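Local coordinates for protein beta-glucuronidase (uncultured Clostridium sp., PDB 6U7J) that hydrolyses beta-D-glucuronides as a gut bacterial beta-glucuronidase and probably releases active estrogens from their glucuronide conjugates, at residues B[14-19]-B[273-278]; B[91-96]-B[127-132]; B[195-200]-B[219-224]; B[225-230]-B[269-274]. One frame throughout, in Å; residues are numbered along the deposited sequence.

Interaction 1. Residues B[14-19]-B[273-278]; sequences VDNEAR and QDHYTL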
# COMPACT_ATOMS: atom_id res chain seq x y z
N VAL B 14 36.22 -27.80 -3.44
CA VAL B 14 35.51 -28.94 -2.89
C VAL B 14 36.14 -29.36 -1.56
O VAL B 14 37.30 -29.05 -1.26
CB VAL B 14 35.49 -30.14 -3.86
CG1 VAL B 14 34.93 -29.71 -5.23
CG2 VAL B 14 36.90 -30.73 -4.00
N ASP B 15 35.35 -30.09 -0.77
CA ASP B 15 35.83 -30.78 0.43
C ASP B 15 35.82 -32.28 0.18
O ASP B 15 34.79 -32.83 -0.23
CB ASP B 15 34.96 -30.49 1.65
CG ASP B 15 35.18 -29.11 2.22
OD1 ASP B 15 34.19 -28.34 2.28
OD2 ASP B 15 36.32 -28.79 2.61
N ASN B 16 36.94 -32.95 0.46
CA ASN B 16 36.97 -34.41 0.46
C ASN B 16 38.08 -34.90 1.39
O ASN B 16 38.44 -34.20 2.34
CB ASN B 16 37.15 -34.95 -0.98
CG ASN B 16 38.34 -34.34 -1.70
OD1 ASN B 16 39.43 -34.21 -1.13
ND2 ASN B 16 38.15 -33.99 -2.96
N GLU B 17 38.63 -36.09 1.15
CA GLU B 17 39.72 -36.58 2.00
C GLU B 17 41.02 -35.83 1.77
O GLU B 17 41.92 -35.89 2.63
CB GLU B 17 39.94 -38.08 1.76
CG GLU B 17 40.81 -38.37 0.55
CD GLU B 17 40.05 -38.33 -0.75
OE1 GLU B 17 38.87 -37.87 -0.76
OE2 GLU B 17 40.62 -38.78 -1.78
N ALA B 18 41.14 -35.11 0.66
CA ALA B 18 42.37 -34.47 0.20
C ALA B 18 42.35 -32.96 0.26
O ALA B 18 43.37 -32.35 0.55
CB ALA B 18 42.68 -34.90 -1.24
N ARG B 19 41.21 -32.33 -0.05
CA ARG B 19 41.09 -30.88 -0.10
C ARG B 19 40.10 -30.42 0.96
O ARG B 19 39.17 -31.14 1.33
CB ARG B 19 40.63 -30.39 -1.48
CG ARG B 19 41.48 -30.84 -2.66
CD ARG B 19 40.87 -30.38 -3.97
NE ARG B 19 41.73 -30.62 -5.13
CZ ARG B 19 41.77 -29.84 -6.21
NH1 ARG B 19 41.02 -28.74 -6.26
NH2 ARG B 19 42.56 -30.14 -7.22
N GLN B 273 48.15 -37.70 -4.30
CA GLN B 273 47.39 -37.48 -3.08
C GLN B 273 46.10 -36.71 -3.32
O GLN B 273 45.25 -36.67 -2.43
CB GLN B 273 48.26 -36.74 -2.05
CG GLN B 273 49.44 -37.56 -1.51
CD GLN B 273 48.97 -38.77 -0.71
OE1 GLN B 273 48.47 -38.63 0.40
NE2 GLN B 273 49.13 -39.96 -1.30
N ASP B 274 45.93 -36.12 -4.50
CA ASP B 274 44.79 -35.26 -4.80
C ASP B 274 43.54 -36.07 -5.18
O ASP B 274 43.61 -37.25 -5.52
CB ASP B 274 45.12 -34.30 -5.95
CG ASP B 274 44.17 -33.11 -6.01
OD1 ASP B 274 43.37 -32.97 -5.05
OD2 ASP B 274 44.21 -32.33 -6.99
N HIS B 275 42.40 -35.40 -5.13
CA HIS B 275 41.11 -35.98 -5.49
C HIS B 275 40.17 -34.84 -5.88
O HIS B 275 40.17 -33.79 -5.23
CB HIS B 275 40.55 -36.81 -4.31
CG HIS B 275 39.21 -37.44 -4.58
ND1 HIS B 275 38.36 -37.83 -3.56
CD2 HIS B 275 38.59 -37.76 -5.74
CE1 HIS B 275 37.27 -38.37 -4.08
NE2 HIS B 275 37.38 -38.33 -5.40
N TYR B 276 39.42 -35.04 -6.96
CA TYR B 276 38.43 -34.06 -7.40
C TYR B 276 37.27 -34.77 -8.08
O TYR B 276 37.50 -35.65 -8.91
CB TYR B 276 39.01 -33.02 -8.37
CG TYR B 276 38.12 -31.79 -8.49
CD1 TYR B 276 37.03 -31.77 -9.36
CD2 TYR B 276 38.35 -30.65 -7.70
CE1 TYR B 276 36.19 -30.65 -9.46
CE2 TYR B 276 37.51 -29.53 -7.79
CZ TYR B 276 36.44 -29.54 -8.67
OH TYR B 276 35.62 -28.45 -8.78
N THR B 277 36.05 -34.35 -7.75
CA THR B 277 34.82 -34.94 -8.28
C THR B 277 33.95 -33.86 -8.92
O THR B 277 33.38 -33.01 -8.22
CB THR B 277 34.04 -35.66 -7.18
OG1 THR B 277 34.90 -36.60 -6.54
CG2 THR B 277 32.82 -36.37 -7.75
N LEU B 278 33.83 -33.89 -10.25
CA LEU B 278 33.10 -32.90 -11.01
C LEU B 278 31.77 -33.46 -11.48
O LEU B 278 31.76 -34.44 -12.25
CB LEU B 278 33.93 -32.44 -12.21
CG LEU B 278 33.25 -31.44 -13.14
CD1 LEU B 278 33.25 -30.03 -12.53
CD2 LEU B 278 33.94 -31.43 -14.49
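Two torsions set up the ion pair here: Arg19 starts with CG beside its backbone N (chi1 -55°) and runs extended to NE, while Asp274 holds its carboxylate anti to N (chi1 -162°). Guanidinium and carboxylate therefore meet side-on and almost coplanar, in a bidentate salt bridge that joins the loop leading into strand 20-32 of the sugar-binding domain to edge strand 274-280 of the immunoglobulin-like domain. Arg19 NE gives a practically straight bond to Asp274 OD1 at 2.9 Å, and Arg19 NH2 reaches Asp274 OD2 at 2.8 Å; both oxygens use their syn lone pairs. Asp274 OD1 is met a second time, from above its plane, by the backbone N of His275. The opposite charges thus face each other in a largely buried place, and Ile198 ties in both by its backbone.

Asn16 shapes the loop. Its OD1 accepts from Ala18 N and Arg19 N, an Asx turn widened into an Asx motif, and its ND2 turns the other way to His275 O at 3.0 Å, approaching from above that carbonyl plane. The bent side chain of Glu17 brings OE1 to the edge of the His275 ring, 2.8 Å from ND1. Because Asp268 takes NE2 on the far side, the imidazole lies between two carboxylates and is probably pulled toward the protonated form. On the guanidinium side, the Tyr276 ring stands steeply to Arg19, with Tyr276 CD2 over one face of the guanidinium, and Val14 CG1 packs 3.6 Å from Tyr276 CE2.

Interaction 2. Residues B[91-96]-B[127-132]; sequences DQRLVL and DVTEMA
Gln92 makes the first approach, through its backbone: its carbonyl O lies 3.3 Å from the methyl CG2 of Thr129. At Arg93 the side chain takes over. It is extended, with CG anti to the backbone N (chi1 -173°), and crosses Asp127 at about a right angle, passing CG close to Thr129 OG1 before NE comes within 3.3 Å of Asp127 OD2. That salt bridge is weak and bent, with the two planes well turned from each other; the firmer polar partner of the guanidinium is Thr193, reached by NH1. One guanidinium face is covered over its centre by Val95 CG2, and Tyr197 adds a cation-pi contact.

Leu94 is held by both of its backbone polar atoms. Its N gives a nearly straight bond to Thr129 OG1 at 2.9 Å, and its O receives Val128 N at 2.8 Å. Here strand 93-98 meets the end of strand 124-127 in the beta sandwich of the sugar-binding domain, and segment 127-132 leaves the sheet through an Asx turn: Asp127 OD1 accepts from Thr129 N and, at 2.5 Å, from Thr129 OG1, both from the same face of the carboxylate. With its proton given to Asp127, the threonine oxygen can accept from Leu94. The leucine side chain sets CB 3.8 Å from Val128 CG2.

Val95 then pairs with Asp127 as an antiparallel non-hydrogen-bonded pair, their side chains on the same face of the sheet. Leu96 finishes on the buried side, where its CB meets Val128 CG1 and Leu190 of strand 188-193 lies against both residues.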
# COMPACT_ATOMS: atom_id res chain seq x y z
N ASP B 91 51.89 -28.39 5.21
CA ASP B 91 52.56 -28.60 3.93
C ASP B 91 51.59 -28.60 2.75
O ASP B 91 51.90 -29.18 1.70
CB ASP B 91 53.34 -29.92 3.96
CG ASP B 91 54.55 -29.84 4.86
OD1 ASP B 91 55.39 -28.94 4.64
OD2 ASP B 91 54.65 -30.67 5.79
N GLN B 92 50.44 -27.95 2.88
CA GLN B 92 49.48 -27.97 1.79
C GLN B 92 49.63 -26.72 0.91
O GLN B 92 50.21 -25.71 1.31
CB GLN B 92 48.06 -28.09 2.32
CG GLN B 92 47.85 -29.25 3.29
CD GLN B 92 48.39 -30.57 2.75
OE1 GLN B 92 49.31 -31.16 3.33
NE2 GLN B 92 47.82 -31.03 1.65
N ARG B 93 49.13 -26.83 -0.31
CA ARG B 93 48.91 -25.64 -1.12
C ARG B 93 47.76 -24.83 -0.51
O ARG B 93 46.72 -25.40 -0.15
CB ARG B 93 48.59 -26.04 -2.56
CG ARG B 93 48.49 -24.87 -3.53
CD ARG B 93 48.38 -25.37 -4.96
NE ARG B 93 47.66 -24.44 -5.82
CZ ARG B 93 46.39 -24.59 -6.20
NH1 ARG B 93 45.69 -25.63 -5.78
NH2 ARG B 93 45.83 -23.69 -7.00
N LEU B 94 47.96 -23.53 -0.35
CA LEU B 94 46.98 -22.63 0.26
C LEU B 94 46.52 -21.62 -0.78
O LEU B 94 47.35 -20.92 -1.38
CB LEU B 94 47.56 -21.90 1.47
CG LEU B 94 48.21 -22.74 2.58
CD1 LEU B 94 48.55 -21.84 3.76
CD2 LEU B 94 47.35 -23.90 3.03
N VAL B 95 45.20 -21.52 -0.97
CA VAL B 95 44.61 -20.67 -2.01
C VAL B 95 43.51 -19.81 -1.39
O VAL B 95 42.62 -20.32 -0.70
CB VAL B 95 44.05 -21.51 -3.18
CG1 VAL B 95 43.49 -20.59 -4.27
CG2 VAL B 95 45.14 -22.43 -3.75
N LEU B 96 43.56 -18.51 -1.67
CA LEU B 96 42.54 -17.56 -1.23
C LEU B 96 41.61 -17.27 -2.41
O LEU B 96 42.03 -16.68 -3.41
CB LEU B 96 43.18 -16.28 -0.75
CG LEU B 96 42.28 -15.33 0.02
CD1 LEU B 96 41.81 -16.03 1.31
CD2 LEU B 96 43.05 -14.04 0.32
N ASP B 127 47.33 -17.80 -4.78
CA ASP B 127 48.08 -18.82 -4.06
C ASP B 127 48.86 -18.14 -2.95
O ASP B 127 49.72 -17.31 -3.23
CB ASP B 127 49.01 -19.56 -5.03
CG ASP B 127 49.70 -20.77 -4.40
OD1 ASP B 127 50.35 -20.62 -3.35
OD2 ASP B 127 49.60 -21.88 -4.96
N VAL B 128 48.54 -18.44 -1.69
CA VAL B 128 49.22 -17.82 -0.57
C VAL B 128 50.09 -18.83 0.19
O VAL B 128 50.43 -18.61 1.35
CB VAL B 128 48.24 -17.15 0.40
CG1 VAL B 128 47.48 -16.04 -0.31
CG2 VAL B 128 47.29 -18.19 0.99
N THR B 129 50.44 -19.95 -0.46
CA THR B 129 51.18 -21.02 0.21
C THR B 129 52.45 -20.51 0.89
O THR B 129 52.74 -20.89 2.02
CB THR B 129 51.55 -22.11 -0.80
OG1 THR B 129 50.40 -22.44 -1.59
CG2 THR B 129 52.06 -23.35 -0.07
N GLU B 130 53.20 -19.65 0.22
CA GLU B 130 54.47 -19.20 0.77
C GLU B 130 54.37 -17.87 1.51
O GLU B 130 55.39 -17.35 1.96
CB GLU B 130 55.53 -19.11 -0.34
CG GLU B 130 55.87 -20.46 -1.03
CD GLU B 130 56.23 -21.60 -0.06
OE1 GLU B 130 56.87 -21.36 0.99
OE2 GLU B 130 55.88 -22.77 -0.36
N MET B 131 53.17 -17.31 1.65
CA MET B 131 53.05 -15.99 2.25
C MET B 131 52.24 -15.95 3.53
O MET B 131 52.43 -15.02 4.33
CB MET B 131 52.44 -15.02 1.25
CG MET B 131 52.90 -15.27 -0.17
SD MET B 131 52.24 -13.98 -1.23
CE MET B 131 51.43 -14.94 -2.48
N ALA B 132 51.32 -16.89 3.74
CA ALA B 132 50.51 -16.85 4.94
C ALA B 132 51.26 -17.51 6.09
O ALA B 132 51.98 -18.49 5.90
CB ALA B 132 49.17 -17.56 4.71

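Interaction 3. Residues B[195-200]-B[219-224]; sequences KEYIED and KTNAEE
The carbonyl O of Lys219 takes two backbone N-H groups, from Glu199 N at 2.6 Å and from Asp200 N at 3.2 Å. This is a classic beta bulge in the hairpin of strands 198-208 and 211-220: Glu199 and Asp200 both face Lys219, and Lys219 N returns a bond to Asp200 O. One step back, Ile198 and Thr220 form a non-hydrogen-bonded pair.

Past the strand end, Asn221 OD1 takes the place of a backbone carbonyl, accepting from Tyr197 N at 2.8 Å, while Asn221 N still gives a weak bond to Tyr197 O. Asn221 ND2 donates to Lys195 O, also at 2.8 Å, in the plane of that carbonyl. With CG set between N and carbonyl carbon (chi1 68°), the amide is held beside the Tyr197 ring, where Asn221 ND2 lies 3.5 Å from Tyr197 CE1. Thr220 OG1 catches Ala222 N in an ST turn, which bends the chain away.

The extended Glu199 side chain crosses Lys219 at a slant, bringing Glu199 OE1 3.1 Å from Lys219 CE but 4.4 Å from Lys219 NZ. The attraction is therefore probably modest, and the hairpin end owes its shape mainly to hydrogen bonds of the backbone and of the Asn221 amide.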
# COMPACT_ATOMS: atom_id res chain seq x y z
N LYS B 195 50.25 -30.37 -2.99
CA LYS B 195 51.09 -29.55 -3.85
C LYS B 195 51.13 -30.05 -5.29
O LYS B 195 51.42 -29.27 -6.20
CB LYS B 195 52.51 -29.45 -3.28
CG LYS B 195 52.55 -28.88 -1.88
CD LYS B 195 53.64 -27.83 -1.72
CE LYS B 195 53.46 -27.07 -0.40
NZ LYS B 195 54.72 -26.42 0.08
N GLU B 196 50.84 -31.33 -5.52
CA GLU B 196 50.64 -31.84 -6.87
C GLU B 196 49.15 -32.12 -7.02
O GLU B 196 48.61 -32.95 -6.27
CB GLU B 196 51.48 -33.09 -7.14
CG GLU B 196 52.95 -32.95 -6.74
CD GLU B 196 53.83 -34.07 -7.33
OE1 GLU B 196 54.99 -33.77 -7.71
OE2 GLU B 196 53.36 -35.23 -7.41
N TYR B 197 48.50 -31.45 -7.97
CA TYR B 197 47.06 -31.32 -7.88
C TYR B 197 46.43 -31.09 -9.25
O TYR B 197 47.08 -30.65 -10.21
CB TYR B 197 46.68 -30.16 -6.96
CG TYR B 197 47.01 -28.82 -7.57
CD1 TYR B 197 48.29 -28.28 -7.46
CD2 TYR B 197 46.05 -28.09 -8.27
CE1 TYR B 197 48.60 -27.06 -8.01
CE2 TYR B 197 46.35 -26.86 -8.83
CZ TYR B 197 47.63 -26.35 -8.70
OH TYR B 197 47.94 -25.14 -9.25
N ILE B 198 45.12 -31.32 -9.30
CA ILE B 198 44.33 -31.13 -10.51
C ILE B 198 44.00 -29.65 -10.65
O ILE B 198 43.38 -29.05 -9.76
CB ILE B 198 43.06 -31.99 -10.46
CG1 ILE B 198 43.44 -33.47 -10.35
CG2 ILE B 198 42.19 -31.73 -11.68
CD1 ILE B 198 42.42 -34.31 -9.60
N GLU B 199 44.41 -29.06 -11.78
CA GLU B 199 44.22 -27.64 -12.07
C GLU B 199 42.93 -27.35 -12.84
O GLU B 199 42.20 -26.41 -12.50
CB GLU B 199 45.40 -27.10 -12.88
CG GLU B 199 46.78 -27.37 -12.28
CD GLU B 199 47.92 -26.81 -13.13
OE1 GLU B 199 47.81 -26.82 -14.38
OE2 GLU B 199 48.91 -26.33 -12.56
N ASP B 200 42.64 -28.11 -13.90
CA ASP B 200 41.54 -27.79 -14.79
C ASP B 200 40.94 -29.07 -15.37
O ASP B 200 41.66 -30.04 -15.63
CB ASP B 200 42.00 -26.86 -15.92
CG ASP B 200 40.84 -26.16 -16.61
OD1 ASP B 200 39.68 -26.46 -16.28
OD2 ASP B 200 41.11 -25.31 -17.49
N LYS B 219 43.99 -31.37 -16.44
CA LYS B 219 45.23 -30.62 -16.39
C LYS B 219 45.72 -30.63 -14.96
O LYS B 219 44.97 -30.32 -14.04
CB LYS B 219 45.02 -29.19 -16.90
CG LYS B 219 46.24 -28.29 -16.95
CD LYS B 219 45.85 -26.94 -17.62
CE LYS B 219 46.52 -25.70 -16.99
NZ LYS B 219 46.75 -24.58 -17.96
N THR B 220 46.97 -31.06 -14.76
CA THR B 220 47.63 -31.03 -13.47
C THR B 220 48.93 -30.24 -13.59
O THR B 220 49.37 -29.88 -14.68
CB THR B 220 47.94 -32.45 -12.96
OG1 THR B 220 49.13 -32.93 -13.59
CG2 THR B 220 46.80 -33.40 -13.23
N ASN B 221 49.55 -29.98 -12.44
CA ASN B 221 50.87 -29.36 -12.40
C ASN B 221 51.99 -30.40 -12.36
O ASN B 221 53.10 -30.06 -11.95
CB ASN B 221 50.98 -28.40 -11.20
CG ASN B 221 50.96 -29.12 -9.86
OD1 ASN B 221 50.32 -30.16 -9.71
ND2 ASN B 221 51.65 -28.56 -8.88
N ALA B 222 51.72 -31.65 -12.78
CA ALA B 222 52.72 -32.73 -12.92
C ALA B 222 52.19 -33.73 -13.95
O ALA B 222 51.72 -34.83 -13.63
CB ALA B 222 53.03 -33.40 -11.58
N GLU B 223 52.29 -33.35 -15.23
CA GLU B 223 51.65 -34.06 -16.35
C GLU B 223 52.26 -35.42 -16.68
O GLU B 223 52.30 -35.81 -17.85
CB GLU B 223 51.72 -33.20 -17.62
CG GLU B 223 51.31 -31.74 -17.45
CD GLU B 223 50.42 -31.24 -18.58
OE1 GLU B 223 49.57 -30.36 -18.32
OE2 GLU B 223 50.57 -31.73 -19.74
N GLU B 224 52.74 -36.16 -15.68
CA GLU B 224 53.42 -37.43 -15.93
C GLU B 224 53.18 -38.47 -14.86
O GLU B 224 53.35 -39.67 -15.14
CB GLU B 224 54.93 -37.23 -16.09
CG GLU B 224 55.61 -36.49 -14.93
CD GLU B 224 55.23 -35.02 -14.86
OE1 GLU B 224 55.35 -34.43 -13.76
OE2 GLU B 224 54.83 -34.46 -15.90

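Interaction 4. Residues B[225-230]-B[269-274]; sequences KFIKVY and IYFGQD. Unlike the reference sequence in segment 225-230: Phe226 (reference Ser).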
# COMPACT_ATOMS: atom_id res chain seq x y z
N LYS B 225 52.81 -38.09 -13.65
CA LYS B 225 52.37 -39.08 -12.69
C LYS B 225 51.06 -39.71 -13.16
O LYS B 225 50.38 -39.20 -14.06
CB LYS B 225 52.23 -38.47 -11.30
CG LYS B 225 53.42 -37.59 -10.91
CD LYS B 225 54.64 -38.41 -10.51
CE LYS B 225 55.71 -37.53 -9.86
NZ LYS B 225 55.34 -37.09 -8.47
N PHE B 226 50.72 -40.84 -12.56
CA PHE B 226 49.61 -41.65 -13.03
C PHE B 226 48.30 -41.08 -12.50
O PHE B 226 48.24 -40.55 -11.39
CB PHE B 226 49.80 -43.11 -12.60
CG PHE B 226 51.09 -43.73 -13.10
CD1 PHE B 226 51.06 -44.80 -13.99
CD2 PHE B 226 52.33 -43.25 -12.69
CE1 PHE B 226 52.24 -45.38 -14.45
CE2 PHE B 226 53.51 -43.81 -13.15
CZ PHE B 226 53.46 -44.88 -14.03
N ILE B 227 47.25 -41.19 -13.31
CA ILE B 227 45.93 -40.67 -12.97
C ILE B 227 44.90 -41.78 -13.16
O ILE B 227 45.02 -42.63 -14.05
CB ILE B 227 45.56 -39.43 -13.82
CG1 ILE B 227 44.50 -38.58 -13.10
CG2 ILE B 227 45.10 -39.84 -15.21
CD1 ILE B 227 44.36 -37.19 -13.68
N LYS B 228 43.89 -41.78 -12.29
CA LYS B 228 42.74 -42.68 -12.37
C LYS B 228 41.48 -41.84 -12.50
O LYS B 228 41.29 -40.87 -11.76
CB LYS B 228 42.66 -43.61 -11.14
CG LYS B 228 41.78 -44.86 -11.34
CD LYS B 228 42.42 -45.88 -12.30
CE LYS B 228 42.03 -47.34 -11.99
NZ LYS B 228 40.76 -47.81 -12.66
N VAL B 229 40.63 -42.21 -13.46
CA VAL B 229 39.44 -41.44 -13.80
C VAL B 229 38.25 -42.38 -13.85
O VAL B 229 38.22 -43.31 -14.67
CB VAL B 229 39.59 -40.71 -15.15
CG1 VAL B 229 38.26 -40.07 -15.56
CG2 VAL B 229 40.67 -39.68 -15.07
N TYR B 230 37.27 -42.16 -12.98
CA TYR B 230 36.03 -42.90 -12.99
C TYR B 230 34.89 -42.00 -13.43
O TYR B 230 34.87 -40.79 -13.15
CB TYR B 230 35.68 -43.48 -11.61
CG TYR B 230 36.74 -44.33 -10.95
CD1 TYR B 230 37.52 -43.82 -9.91
CD2 TYR B 230 36.94 -45.66 -11.31
CE1 TYR B 230 38.48 -44.59 -9.29
CE2 TYR B 230 37.90 -46.44 -10.69
CZ TYR B 230 38.66 -45.90 -9.67
OH TYR B 230 39.62 -46.67 -9.03
N ILE B 269 38.10 -38.21 -9.98
CA ILE B 269 39.49 -38.19 -10.41
C ILE B 269 40.40 -38.35 -9.20
O ILE B 269 40.25 -37.63 -8.20
CB ILE B 269 39.82 -36.89 -11.15
CG1 ILE B 269 38.81 -36.64 -12.27
CG2 ILE B 269 41.25 -36.90 -11.67
CD1 ILE B 269 38.92 -35.27 -12.92
N TYR B 270 41.37 -39.26 -9.30
CA TYR B 270 42.40 -39.46 -8.29
C TYR B 270 43.77 -39.23 -8.93
O TYR B 270 44.10 -39.85 -9.94
CB TYR B 270 42.31 -40.86 -7.68
CG TYR B 270 41.07 -41.08 -6.84
CD1 TYR B 270 39.87 -41.46 -7.44
CD2 TYR B 270 41.10 -40.94 -5.46
CE1 TYR B 270 38.72 -41.66 -6.67
CE2 TYR B 270 39.98 -41.15 -4.70
CZ TYR B 270 38.80 -41.51 -5.30
OH TYR B 270 37.68 -41.72 -4.52
N PHE B 271 44.56 -38.35 -8.32
CA PHE B 271 45.85 -37.95 -8.88
C PHE B 271 46.82 -37.80 -7.70
O PHE B 271 46.79 -36.79 -6.99
CB PHE B 271 45.73 -36.66 -9.69
CG PHE B 271 47.04 -36.13 -10.22
CD1 PHE B 271 47.67 -36.74 -11.29
CD2 PHE B 271 47.63 -35.00 -9.65
CE1 PHE B 271 48.87 -36.25 -11.80
CE2 PHE B 271 48.83 -34.50 -10.15
CZ PHE B 271 49.46 -35.13 -11.22
N GLY B 272 47.65 -38.81 -7.50
CA GLY B 272 48.61 -38.79 -6.41
C GLY B 272 47.92 -38.76 -5.06
O GLY B 272 47.19 -39.69 -4.69
N GLN B 273 48.15 -37.70 -4.30
CA GLN B 273 47.39 -37.48 -3.08
C GLN B 273 46.10 -36.71 -3.32
O GLN B 273 45.25 -36.67 -2.43
CB GLN B 273 48.26 -36.74 -2.05
CG GLN B 273 49.44 -37.56 -1.51
CD GLN B 273 48.97 -38.77 -0.71
OE1 GLN B 273 48.47 -38.63 0.40
NE2 GLN B 273 49.13 -39.96 -1.30
N ASP B 274 45.93 -36.12 -4.50
CA ASP B 274 44.79 -35.26 -4.80
C ASP B 274 43.54 -36.07 -5.18
O ASP B 274 43.61 -37.25 -5.52
CB ASP B 274 45.12 -34.30 -5.95
CG ASP B 274 44.17 -33.11 -6.01
OD1 ASP B 274 43.37 -32.97 -5.05
OD2 ASP B 274 44.21 -32.33 -6.99
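Strands 227-232 and 265-271 are the two inner strands of a four-stranded antiparallel sheet, one half of the immunoglobulin-like sandwich found in family 2 glycosyl hydrolases. Their short segments run 172° apart in direction, with axes 4.9 Å from each other. Lys228 and Tyr270 form the hydrogen-bonded pair: Lys228 N gives to Tyr270 O at 3.0 Å and Tyr270 N to Lys228 O at 2.9 Å, both nearly straight and in the carbonyl planes. Val229 and Ile269 follow as a non-hydrogen-bonded pair.

Ile227, Val229, Ile269 and Phe271 line the face turned to the other sheet, where Ile198, Ile218 and Thr220 wait. On this side Ile227 reaches with CG1 anti to N (chi1 -157°), which carries CD1 across to Ile269 CG2 at 3.7 Å and lays CG1 beside Phe271 CD1 at 4.1 Å. The CE1 side of the Phe271 ring meets the chain before the strand, with Lys225 O at its edge, near the plane. After Phe271 the chain reverses in a type II' turn to Asp274, with Gly272 at positive phi (64°), and goes on to edge strand 274-280.

The opposite face is more open and carries Lys228, Tyr270 and Tyr230. The amine of Lys228 goes off to a salt bridge with Glu241 of the neighbouring strand. Tyr270 stacks on His275, and Tyr270 CD1 meets the edge of the Tyr230 ring, near its plane, 3.9 Å from Tyr230 CE1.

Interactions 3 and 4 lie in the immunoglobulin-like domain, their centres about 9 Å apart, and interaction 1 ties the loop before strand 20-32 to it. The centres of interactions 1 and 4 are about 10 Å apart; the two share Gln273 and Asp274 at the turn between neighbouring strands 265-271 and 274-280, whereas interaction 3 belongs to the facing sheet. Interaction 2, about 17 Å between centres from interaction 1, sits in the sugar-binding domain. Along the chain 2 closes first, then 3, both nested inside the loop closed by interaction 1. Arg93 against Tyr197 and Arg19 on Ile198 and Asp274 join the two domains, while Asp274 on Ile198 links the two sheets.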